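Local coordinates for putative nucleoprotein (Infectious salmon anemia virus, PDB 4EWC) that encapsidates the negative-strand viral RNA, shields it from nucleases and builds the ribonucleoprotein that serves as template for transcription and replication, at residues G466-R469 and N473-A476; Q273-G278 and M438-T443; G152-A157 and A231-S236; R182-A187 and Q259-I264; R353-A358 and Q369-T374. All coordinates share one frame; numbering follows the deposited sequence.

Interaction 1 of 5, residues G466-R469 and N473-A476; sequences GSER and NIKA
E468 brings its carboxylate against the CB and ND2 of N473, and this one overlap makes up most of the contact between 466-469 and 473-476. The two side chains cross at about a right angle, with the carboxylate and amide planes steeply inclined to each other. N473 ND2 donates to E468 OE2 at 3.0 Å, with an N-H...O angle of 166°, so the bond is nearly straight on the donor side. The acceptor lies in the amide plane of N473, whereas ND2 meets OE2 from above the carboxylate plane, 48° out of it. E468 CD is also 3.4 Å from N473 CB.

The torsions of E468 account for this reach. CG stands anti to the backbone N (chi1 176°), which extends the chain toward 473-476, and a bend at chi2 then turns the carboxylate onto N473. At the base of that bend the contact becomes apolar, E468 CG lying 4.0 Å from I474 CG1 as the two side chains slide past each other in opposite directions. OE2 also takes a weak hydrogen bond from the backbone N of Y470, in the three-residue connection, so N473 and the start of that connection share one carboxylate oxygen.

Both segments belong to the loop between helix 457-463 and strand 488-491, in the C-terminal family region. Helix 438-449 supports the pair from within the subunit, with E468 against S439 and I474 against V440; I474 also touches F275 of helix 272-275, while N473 packs on S579 of the second subunit.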
# COMPACT_ATOMS: atom_id res chain seq x y z
N GLY A 466 8.81 -3.93 -8.65
CA GLY A 466 10.04 -3.19 -8.51
C GLY A 466 9.90 -1.75 -8.96
O GLY A 466 10.84 -0.97 -8.82
N SER A 467 8.75 -1.39 -9.50
CA SER A 467 8.55 -0.01 -9.90
C SER A 467 8.37 0.87 -8.66
O SER A 467 8.02 0.38 -7.57
CB SER A 467 7.35 0.12 -10.84
OG SER A 467 6.18 -0.36 -10.23
N GLU A 468 8.61 2.16 -8.84
CA GLU A 468 8.50 3.14 -7.78
C GLU A 468 7.02 3.55 -7.52
O GLU A 468 6.31 3.93 -8.44
CB GLU A 468 9.37 4.35 -8.14
CG GLU A 468 9.29 5.51 -7.18
CD GLU A 468 9.89 5.18 -5.83
OE1 GLU A 468 11.14 5.01 -5.76
OE2 GLU A 468 9.11 5.11 -4.84
N ARG A 469 6.59 3.45 -6.27
CA ARG A 469 5.19 3.66 -5.90
C ARG A 469 4.87 5.13 -5.55
O ARG A 469 3.70 5.54 -5.50
CB ARG A 469 4.82 2.69 -4.78
CG ARG A 469 3.91 3.22 -3.70
CD ARG A 469 3.80 2.25 -2.52
NE ARG A 469 2.94 1.10 -2.79
CZ ARG A 469 1.70 0.98 -2.32
NH1 ARG A 469 1.17 1.95 -1.58
NH2 ARG A 469 0.99 -0.11 -2.59
N ASN A 473 9.44 10.26 -4.81
CA ASN A 473 10.75 9.62 -4.88
C ASN A 473 11.38 9.67 -6.28
O ASN A 473 12.53 9.30 -6.48
CB ASN A 473 10.66 8.16 -4.41
CG ASN A 473 10.39 8.04 -2.92
OD1 ASN A 473 10.71 8.96 -2.15
ND2 ASN A 473 9.80 6.91 -2.50
N ILE A 474 10.63 10.16 -7.26
CA ILE A 474 11.12 10.23 -8.63
C ILE A 474 11.84 11.54 -8.86
O ILE A 474 11.26 12.61 -8.71
CB ILE A 474 9.94 10.10 -9.64
CG1 ILE A 474 9.43 8.65 -9.66
CG2 ILE A 474 10.37 10.57 -11.03
CD1 ILE A 474 8.20 8.43 -10.50
N LYS A 475 13.11 11.46 -9.25
CA LYS A 475 13.92 12.68 -9.42
C LYS A 475 13.88 13.24 -10.85
O LYS A 475 14.11 14.42 -11.07
CB LYS A 475 15.37 12.46 -8.94
CG LYS A 475 15.49 11.89 -7.52
CD LYS A 475 14.49 12.56 -6.57
CE LYS A 475 14.60 12.04 -5.13
NZ LYS A 475 13.61 12.73 -4.24
N ALA A 476 13.56 12.40 -11.83
CA ALA A 476 13.47 12.86 -13.22
C ALA A 476 12.29 13.81 -13.41
O ALA A 476 11.35 13.81 -12.62
CB ALA A 476 13.36 11.68 -14.17

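Interaction 2 of 5, residues Q273-G278 and M438-T443; sequences QLFAPG and MSVART
This is a small, buried apolar contact, set about 10 Å (between centres) from the middle of the chain, where the short, weakly bonded helix 272-275 meets the first turns of helix 438-449. No hydrogen bond crosses it, and 125 Å² is buried in all, both sides summed. Two pairs carry it. L274 CD2 meets T443 CG2 at 3.5 Å, methyl against methyl, with the side chains at about a right angle. On T443 that methyl stands anti to the backbone N, while OG1 lies by the carbonyl O of E468, its probable partner. Threonine thus works in two directions, its methyl serving the apolar contact and its hydroxyl turned to polar partners.

The second pair lies about one turn earlier on helix 438-449 and one residue later on the short helix. F275 CZ comes within 4.2 Å of V440 CG1, and the valine methyl sits at the ring's edge, near its plane, instead of over a face.

Behind the contact, the end of the short helix is fastened within its own segment: Q273 NE2 donates to P277 O at 3.2 Å and 173°, bringing the side chain back to the turn. That turn leads to G278, the N-cap position before helix 279-284.

This is plain interhelical packing in the interior of a mainly helical protein, joining helix 438-449 of the C-terminal family region to helix 272-275.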
# COMPACT_ATOMS: atom_id res chain seq x y z
N GLN A 273 1.79 11.99 -18.06
CA GLN A 273 0.93 12.45 -16.98
C GLN A 273 1.45 12.00 -15.63
O GLN A 273 1.01 12.49 -14.60
CB GLN A 273 -0.51 12.02 -17.19
CG GLN A 273 -1.32 13.05 -17.91
CD GLN A 273 -2.74 12.62 -18.08
OE1 GLN A 273 -3.04 11.76 -18.91
NE2 GLN A 273 -3.63 13.18 -17.26
N LEU A 274 2.39 11.06 -15.63
CA LEU A 274 3.12 10.75 -14.41
C LEU A 274 3.93 11.98 -14.01
O LEU A 274 3.95 12.39 -12.84
CB LEU A 274 4.03 9.55 -14.61
CG LEU A 274 4.87 9.11 -13.43
CD1 LEU A 274 4.04 9.11 -12.19
CD2 LEU A 274 5.41 7.72 -13.68
N PHE A 275 4.58 12.60 -14.99
CA PHE A 275 5.42 13.75 -14.71
C PHE A 275 4.67 15.06 -14.62
O PHE A 275 5.06 15.93 -13.84
CB PHE A 275 6.59 13.84 -15.71
CG PHE A 275 7.57 12.73 -15.53
CD1 PHE A 275 8.46 12.75 -14.48
CD2 PHE A 275 7.56 11.63 -16.38
CE1 PHE A 275 9.35 11.73 -14.29
CE2 PHE A 275 8.43 10.60 -16.20
CZ PHE A 275 9.34 10.65 -15.15
N ALA A 276 3.61 15.21 -15.40
CA ALA A 276 2.78 16.41 -15.30
C ALA A 276 1.30 16.06 -15.44
O ALA A 276 0.73 16.17 -16.52
CB ALA A 276 3.22 17.46 -16.33
N PRO A 277 0.68 15.62 -14.33
CA PRO A 277 -0.69 15.10 -14.23
C PRO A 277 -1.74 16.03 -14.83
O PRO A 277 -2.75 15.55 -15.34
CB PRO A 277 -0.93 15.02 -12.72
CG PRO A 277 0.37 14.95 -12.13
CD PRO A 277 1.35 15.61 -13.02
N GLY A 278 -1.50 17.33 -14.73
CA GLY A 278 -2.45 18.31 -15.21
C GLY A 278 -3.04 19.18 -14.11
O GLY A 278 -4.03 19.85 -14.34
N MSE A 438 16.07 2.76 -12.95
CA MSE A 438 15.38 1.58 -13.42
C MSE A 438 13.99 1.52 -12.83
O MSE A 438 13.02 1.17 -13.52
CB MSE A 438 16.18 0.32 -13.10
CG MSE A 438 15.45 -0.97 -13.45
SE MSE A 438 15.16 -1.21 -15.39
CE MSE A 438 16.98 -1.49 -15.97
N SER A 439 13.86 1.87 -11.56
CA SER A 439 12.57 1.83 -10.90
C SER A 439 11.64 2.92 -11.44
O SER A 439 10.42 2.75 -11.44
CB SER A 439 12.73 1.96 -9.39
OG SER A 439 13.13 3.26 -9.09
N VAL A 440 12.21 4.03 -11.88
CA VAL A 440 11.43 5.05 -12.59
C VAL A 440 10.91 4.50 -13.92
O VAL A 440 9.72 4.61 -14.23
CB VAL A 440 12.27 6.30 -12.89
CG1 VAL A 440 11.48 7.28 -13.76
CG2 VAL A 440 12.69 6.97 -11.60
N ALA A 441 11.81 3.89 -14.70
CA ALA A 441 11.44 3.32 -15.99
C ALA A 441 10.36 2.27 -15.83
O ALA A 441 9.40 2.24 -16.60
CB ALA A 441 12.66 2.75 -16.70
N ARG A 442 10.50 1.41 -14.81
CA ARG A 442 9.49 0.39 -14.54
C ARG A 442 8.11 1.00 -14.22
O ARG A 442 7.07 0.47 -14.63
CB ARG A 442 9.96 -0.55 -13.43
CG ARG A 442 11.18 -1.35 -13.87
CD ARG A 442 11.73 -2.24 -12.78
NE ARG A 442 10.94 -3.45 -12.66
CZ ARG A 442 11.08 -4.51 -13.45
NH1 ARG A 442 11.98 -4.51 -14.42
NH2 ARG A 442 10.29 -5.57 -13.27
N THR A 443 8.11 2.13 -13.51
CA THR A 443 6.88 2.86 -13.23
C THR A 443 6.26 3.42 -14.53
O THR A 443 5.04 3.47 -14.66
CB THR A 443 7.10 4.00 -12.19
OG1 THR A 443 7.59 3.45 -10.96
CG2 THR A 443 5.81 4.72 -11.89

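Interaction 3 of 5, residues G152-A157 and A231-S236; sequences GMVFPA and AAFRQS
M153, a selenomethionine, is the outer arm of a near-antiparallel helix pair, helix 142-162 against helix 226-236. The short axes of 152-157 and 231-236 run at 149° to each other and approach to 9.3 Å. Followed outward, its CB lies 3.6 Å from the carbonyl O of S236. CG stands beside the backbone N, the chain runs on extended through chi2 (-179°), and the bend at chi3 then brings CE back to that same carbonyl oxygen. M153 therefore meets S236 O at both ends of its side chain, by van der Waals contact at the C-terminal end of helix 226-236.

V154 packs on the inner side. Its CG2 is 3.8 Å from F233 CE1 and CG1 lies almost as near, so both methyls straddle the CD1-CE1 edge; CG2 sits close to the ring plane. Beyond the pair, F233 also touches L184 and D188 of helix 174-188, which makes the phenylalanine a joint among three helices.

Helix 142-162 is kinked where P156 has no backbone hydrogen bond to the preceding turn. Although 144-166 is apolar enough to be predicted as a membrane helix, here it packs against other helices of a folded protein. M153 and V154 further touch P238 and R237, part of a probable nuclear localization signal that directly follows helix 226-236.

One turn after M153, A157 CB packs against the S236 side chain, with CB to CB at 3.5 Å. S236 OG turns back on its own helix and donates to A232 O at 2.7 Å, while S236 N reaches that oxygen from the opposite face of its plane.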
# COMPACT_ATOMS: atom_id res chain seq x y z
N GLY A 152 -0.60 -5.39 -36.07
CA GLY A 152 0.07 -6.36 -36.93
C GLY A 152 0.48 -5.89 -38.31
O GLY A 152 1.43 -6.44 -38.89
N MSE A 153 -0.20 -4.87 -38.85
CA MSE A 153 0.11 -4.35 -40.18
C MSE A 153 0.97 -3.09 -40.12
O MSE A 153 1.83 -2.89 -40.98
CB MSE A 153 -1.16 -4.09 -41.01
CG MSE A 153 -1.75 -5.38 -41.57
SE MSE A 153 -3.33 -5.04 -42.66
CE MSE A 153 -2.46 -4.17 -44.13
N VAL A 154 0.74 -2.26 -39.11
CA VAL A 154 1.45 -0.99 -39.00
C VAL A 154 2.85 -1.18 -38.40
O VAL A 154 3.83 -0.68 -38.97
CB VAL A 154 0.60 0.07 -38.22
CG1 VAL A 154 1.40 1.36 -37.90
CG2 VAL A 154 -0.67 0.40 -39.01
N PHE A 155 2.97 -1.91 -37.30
CA PHE A 155 4.28 -2.10 -36.64
C PHE A 155 5.42 -2.65 -37.54
O PHE A 155 6.54 -2.13 -37.47
CB PHE A 155 4.15 -2.87 -35.32
CG PHE A 155 3.69 -2.02 -34.16
CD1 PHE A 155 2.59 -1.17 -34.30
CD2 PHE A 155 4.34 -2.06 -32.92
CE1 PHE A 155 2.16 -0.36 -33.23
CE2 PHE A 155 3.91 -1.27 -31.85
CZ PHE A 155 2.83 -0.43 -32.01
N PRO A 156 5.15 -3.69 -38.36
CA PRO A 156 6.21 -4.11 -39.30
C PRO A 156 6.66 -2.97 -40.21
O PRO A 156 7.86 -2.81 -40.45
CB PRO A 156 5.53 -5.21 -40.12
CG PRO A 156 4.51 -5.79 -39.19
CD PRO A 156 4.00 -4.62 -38.37
N ALA A 157 5.72 -2.17 -40.69
CA ALA A 157 6.05 -1.03 -41.55
C ALA A 157 6.86 0.01 -40.80
O ALA A 157 7.69 0.70 -41.41
CB ALA A 157 4.78 -0.41 -42.10
N ALA A 231 3.10 8.65 -45.74
CA ALA A 231 2.78 7.81 -46.89
C ALA A 231 2.92 6.31 -46.60
O ALA A 231 2.08 5.51 -47.02
CB ALA A 231 3.64 8.20 -48.10
N ALA A 232 3.99 5.96 -45.89
CA ALA A 232 4.26 4.58 -45.51
C ALA A 232 3.17 4.07 -44.59
O ALA A 232 2.64 2.96 -44.77
CB ALA A 232 5.62 4.49 -44.82
N PHE A 233 2.82 4.89 -43.62
CA PHE A 233 1.71 4.61 -42.71
C PHE A 233 0.37 4.42 -43.46
O PHE A 233 -0.27 3.38 -43.33
CB PHE A 233 1.63 5.69 -41.63
CG PHE A 233 0.44 5.55 -40.72
CD1 PHE A 233 0.23 4.37 -40.03
CD2 PHE A 233 -0.46 6.61 -40.54
CE1 PHE A 233 -0.86 4.24 -39.18
CE2 PHE A 233 -1.55 6.49 -39.68
CZ PHE A 233 -1.76 5.30 -39.00
N ARG A 234 -0.04 5.42 -44.25
CA ARG A 234 -1.32 5.39 -44.96
C ARG A 234 -1.50 4.17 -45.90
O ARG A 234 -2.62 3.75 -46.18
CB ARG A 234 -1.52 6.67 -45.76
CG ARG A 234 -1.51 7.94 -44.93
CD ARG A 234 -2.70 8.00 -44.01
NE ARG A 234 -2.63 9.13 -43.06
CZ ARG A 234 -3.17 10.33 -43.28
NH1 ARG A 234 -3.82 10.57 -44.40
NH2 ARG A 234 -3.05 11.28 -42.37
N GLN A 235 -0.40 3.63 -46.39
CA GLN A 235 -0.44 2.50 -47.30
C GLN A 235 -0.34 1.18 -46.58
O GLN A 235 -0.89 0.17 -47.03
CB GLN A 235 0.72 2.59 -48.29
CG GLN A 235 0.54 3.73 -49.23
CD GLN A 235 1.32 3.55 -50.50
OE1 GLN A 235 2.16 2.65 -50.60
NE2 GLN A 235 1.04 4.40 -51.48
N SER A 236 0.39 1.18 -45.48
CA SER A 236 0.62 -0.04 -44.74
C SER A 236 -0.56 -0.42 -43.88
O SER A 236 -0.74 -1.59 -43.59
CB SER A 236 1.86 0.09 -43.87
OG SER A 236 3.01 0.28 -44.67

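Interaction 4 of 5, residues R182-A187 and Q259-I264; sequences RILALA and QCMALI
M261, a selenomethionine, sets its terminal methyl against A185 and L184 of helix 174-188 in a buried helix-helix contact within the helical body of the nucleoprotein. The whole contact depends on its conformation. CG lies beside the backbone N (chi1 -72°), and chi2 and chi3 bend the chain twice more, at -69° and -66°. These successive turns curl the side chain compactly and present CE, instead of the selenium, to the other helix.

CE settles over the backbone of A185, 3.9 Å from its CA and 4.1 Å from its CB. The alanine offers almost no side chain of its own, consistent with the methyl's close approach to the main chain. L184 adds a looser contact: with CG anti to the backbone N, its branch point comes to 4.4 Å from M261 CE. No hydrogen bond crosses, and only 100 Å² is buried, so the evidence is for plain van der Waals packing.

Neighbouring helices close the surroundings. L184 also touches L158 of helix 142-162, and A185 rests on M265, one turn after M261. Each of the two helices keeps regular i to i+4 bonding through this region, as in A187 N to I183 O at 2.8 Å.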
# COMPACT_ATOMS: atom_id res chain seq x y z
N ARG A 182 5.50 8.88 -31.22
CA ARG A 182 5.28 10.31 -31.11
C ARG A 182 5.51 10.96 -32.46
O ARG A 182 4.76 11.84 -32.88
CB ARG A 182 6.20 10.94 -30.05
CG ARG A 182 5.73 10.74 -28.63
CD ARG A 182 6.74 11.31 -27.64
NE ARG A 182 6.51 10.82 -26.27
CZ ARG A 182 5.67 11.37 -25.40
NH1 ARG A 182 4.95 12.44 -25.74
NH2 ARG A 182 5.53 10.86 -24.18
N ILE A 183 6.57 10.51 -33.13
CA ILE A 183 6.87 11.02 -34.46
C ILE A 183 5.82 10.54 -35.46
O ILE A 183 5.43 11.27 -36.38
CB ILE A 183 8.31 10.66 -34.89
CG1 ILE A 183 8.73 11.52 -36.07
CG2 ILE A 183 8.46 9.21 -35.21
CD1 ILE A 183 8.85 12.97 -35.72
N LEU A 184 5.35 9.32 -35.27
CA LEU A 184 4.32 8.77 -36.13
C LEU A 184 3.06 9.62 -36.01
O LEU A 184 2.51 10.05 -37.02
CB LEU A 184 4.01 7.33 -35.76
CG LEU A 184 2.83 6.66 -36.47
CD1 LEU A 184 2.77 7.01 -37.95
CD2 LEU A 184 2.95 5.17 -36.31
N ALA A 185 2.62 9.84 -34.78
CA ALA A 185 1.47 10.69 -34.52
C ALA A 185 1.67 12.05 -35.18
O ALA A 185 0.77 12.59 -35.83
CB ALA A 185 1.24 10.84 -33.03
N LEU A 186 2.87 12.59 -35.04
CA LEU A 186 3.23 13.84 -35.71
C LEU A 186 3.07 13.79 -37.25
O LEU A 186 2.48 14.69 -37.83
CB LEU A 186 4.67 14.23 -35.34
CG LEU A 186 5.12 15.58 -35.90
CD1 LEU A 186 4.16 16.67 -35.49
CD2 LEU A 186 6.51 15.91 -35.41
N ALA A 187 3.60 12.75 -37.88
CA ALA A 187 3.51 12.60 -39.34
C ALA A 187 2.06 12.47 -39.82
O ALA A 187 1.66 13.09 -40.81
CB ALA A 187 4.32 11.40 -39.81
N GLN A 259 -9.27 5.54 -34.43
CA GLN A 259 -9.66 4.88 -33.19
C GLN A 259 -8.47 4.13 -32.56
O GLN A 259 -8.22 4.26 -31.36
CB GLN A 259 -10.83 3.92 -33.42
CG GLN A 259 -12.12 4.60 -33.75
CD GLN A 259 -13.24 3.61 -34.03
OE1 GLN A 259 -13.08 2.70 -34.85
NE2 GLN A 259 -14.37 3.76 -33.35
N CYS A 260 -7.76 3.36 -33.38
CA CYS A 260 -6.56 2.65 -32.96
C CYS A 260 -5.45 3.59 -32.46
O CYS A 260 -4.80 3.33 -31.43
CB CYS A 260 -6.02 1.81 -34.13
SG CYS A 260 -7.14 0.46 -34.67
N MSE A 261 -5.24 4.68 -33.18
CA MSE A 261 -4.24 5.65 -32.76
C MSE A 261 -4.64 6.31 -31.42
O MSE A 261 -3.80 6.55 -30.57
CB MSE A 261 -3.97 6.66 -33.87
CG MSE A 261 -3.19 6.07 -35.03
SE MSE A 261 -1.33 5.68 -34.46
CE MSE A 261 -0.76 7.50 -34.16
N ALA A 262 -5.92 6.54 -31.21
CA ALA A 262 -6.39 7.01 -29.92
C ALA A 262 -6.09 6.02 -28.80
O ALA A 262 -5.69 6.41 -27.70
CB ALA A 262 -7.89 7.34 -29.97
N LEU A 263 -6.27 4.73 -29.06
CA LEU A 263 -6.07 3.71 -28.04
C LEU A 263 -4.59 3.57 -27.70
O LEU A 263 -4.21 3.44 -26.52
CB LEU A 263 -6.65 2.37 -28.49
CG LEU A 263 -8.17 2.36 -28.58
CD1 LEU A 263 -8.69 1.07 -29.22
CD2 LEU A 263 -8.75 2.53 -27.19
N ILE A 264 -3.78 3.60 -28.75
CA ILE A 264 -2.32 3.51 -28.61
C ILE A 264 -1.69 4.80 -28.06
O ILE A 264 -0.81 4.77 -27.19
CB ILE A 264 -1.69 3.11 -29.97
CG1 ILE A 264 -2.33 1.81 -30.46
CG2 ILE A 264 -0.18 2.94 -29.87
CD1 ILE A 264 -1.84 1.35 -31.83

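Interaction 5 of 5, residues R353-A358 and Q369-T374; sequences RLLTSA and QRIMDT
I371 fits its branched side chain between L355 and A358, the central packing of helix 369-381 against helix 350-358. Its CG2 stands anti to the backbone N and rests 3.6 Å from the carbonyl O of L355, with L355 CD1 and A358 CB farther off, at 4.3 and 4.2 Å. Its other branch runs extended (chi2 180°) and carries CD1 to 3.7 Å from A358 O. The isoleucine thus touches two carbonyl oxygens about one turn apart, those of L355 and A358, near the C-terminal end of helix 350-358.

One turn on, T374 comes back to the contact. T374 CG2 meets L355 CD2 at 3.6 Å, the side chains crossing at about a right angle, while OG1 turns inward on its own helix toward R370 O. L355 is shared further with L552 and I556 of helix 550-564, and T374 packs on L537 of the second subunit.

The short axes lie 9.3 Å apart and run at 150° to each other. Two consecutive helices joined by ten residues in this near-antiparallel way form a helical hairpin, consistent with the helical-bundle family region that contains both.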
# COMPACT_ATOMS: atom_id res chain seq x y z
N ARG A 353 -26.30 10.92 -13.59
CA ARG A 353 -27.09 11.28 -14.77
C ARG A 353 -28.03 12.46 -14.48
O ARG A 353 -28.05 13.43 -15.23
CB ARG A 353 -27.86 10.07 -15.33
CG ARG A 353 -26.95 8.99 -15.88
CD ARG A 353 -27.70 7.93 -16.67
NE ARG A 353 -26.89 6.71 -16.77
CZ ARG A 353 -27.01 5.66 -15.96
NH1 ARG A 353 -27.95 5.65 -15.02
NH2 ARG A 353 -26.21 4.62 -16.10
N LEU A 354 -28.81 12.35 -13.40
CA LEU A 354 -29.67 13.44 -12.96
C LEU A 354 -28.84 14.67 -12.67
O LEU A 354 -29.13 15.76 -13.15
CB LEU A 354 -30.44 13.05 -11.68
CG LEU A 354 -31.33 11.84 -11.89
CD1 LEU A 354 -32.06 11.50 -10.60
CD2 LEU A 354 -32.30 12.09 -13.04
N LEU A 355 -27.80 14.47 -11.88
CA LEU A 355 -26.89 15.55 -11.49
C LEU A 355 -26.37 16.29 -12.72
O LEU A 355 -26.44 17.52 -12.80
CB LEU A 355 -25.75 14.97 -10.65
CG LEU A 355 -25.13 15.73 -9.49
CD1 LEU A 355 -26.14 16.48 -8.64
CD2 LEU A 355 -24.35 14.75 -8.62
N THR A 356 -25.88 15.53 -13.69
CA THR A 356 -25.50 16.07 -15.00
C THR A 356 -26.61 16.89 -15.68
O THR A 356 -26.38 17.99 -16.18
CB THR A 356 -25.04 14.94 -15.96
OG1 THR A 356 -23.86 14.30 -15.44
CG2 THR A 356 -24.76 15.48 -17.36
N SER A 357 -27.83 16.35 -15.72
CA SER A 357 -28.93 17.05 -16.37
C SER A 357 -29.32 18.29 -15.59
O SER A 357 -29.79 19.27 -16.16
CB SER A 357 -30.14 16.14 -16.52
OG SER A 357 -29.92 15.15 -17.50
N ALA A 358 -29.13 18.23 -14.28
CA ALA A 358 -29.40 19.35 -13.41
C ALA A 358 -28.60 20.61 -13.76
O ALA A 358 -28.99 21.72 -13.40
CB ALA A 358 -29.18 18.95 -11.96
N GLN A 369 -22.01 26.07 -9.82
CA GLN A 369 -20.75 25.59 -9.28
C GLN A 369 -21.03 24.51 -8.24
O GLN A 369 -20.33 23.51 -8.21
CB GLN A 369 -19.90 26.72 -8.69
N ARG A 370 -22.06 24.70 -7.40
CA ARG A 370 -22.41 23.67 -6.42
C ARG A 370 -22.73 22.34 -7.12
O ARG A 370 -22.23 21.28 -6.74
CB ARG A 370 -23.58 24.10 -5.53
N ILE A 371 -23.56 22.41 -8.16
CA ILE A 371 -23.90 21.21 -8.91
C ILE A 371 -22.68 20.65 -9.62
O ILE A 371 -22.41 19.45 -9.53
CB ILE A 371 -25.02 21.47 -9.93
CG1 ILE A 371 -26.25 22.04 -9.23
CG2 ILE A 371 -25.38 20.19 -10.65
CD1 ILE A 371 -27.42 22.34 -10.16
N MSE A 372 -21.95 21.50 -10.32
CA MSE A 372 -20.76 21.07 -11.04
C MSE A 372 -19.78 20.38 -10.10
O MSE A 372 -19.28 19.31 -10.40
CB MSE A 372 -20.10 22.27 -11.72
CG MSE A 372 -18.75 21.97 -12.31
SE MSE A 372 -18.90 20.80 -13.88
CE MSE A 372 -19.61 22.12 -15.16
N ASP A 373 -19.53 21.00 -8.96
CA ASP A 373 -18.63 20.45 -7.97
C ASP A 373 -19.11 19.11 -7.45
O ASP A 373 -18.31 18.17 -7.33
CB ASP A 373 -18.46 21.40 -6.78
CG ASP A 373 -17.54 22.56 -7.09
OD1 ASP A 373 -16.89 22.51 -8.17
OD2 ASP A 373 -17.47 23.51 -6.28
N THR A 374 -20.39 19.05 -7.11
CA THR A 374 -20.99 17.80 -6.68
C THR A 374 -20.74 16.73 -7.74
O THR A 374 -20.31 15.63 -7.42
CB THR A 374 -22.53 17.94 -6.51
OG1 THR A 374 -22.82 19.10 -5.72
CG2 THR A 374 -23.11 16.70 -5.85

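How the interactions relate
Along the chain, interactions 3 and 4 open first and alternate in their segments. Their centres are 12 Å apart and F233 CZ lies 4.3 Å from M261 CG, so helices 142-162, 174-188, 226-236 and 253-269 form one packed group. Helix 272-275 follows helix 253-269 directly and takes the chain to interaction 2, whose centre is 20 Å from that of interaction 4. Interactions 1 and 2 touch, centres 7 Å apart. Interaction 5 lies in the sequence between the two halves of interaction 2 yet stands 33 to 45 Å (between centres) from all the others. A helical group, a junction to the C-terminal region and a distant hairpin thus contribute to the fold of the RNA-encapsidating protein.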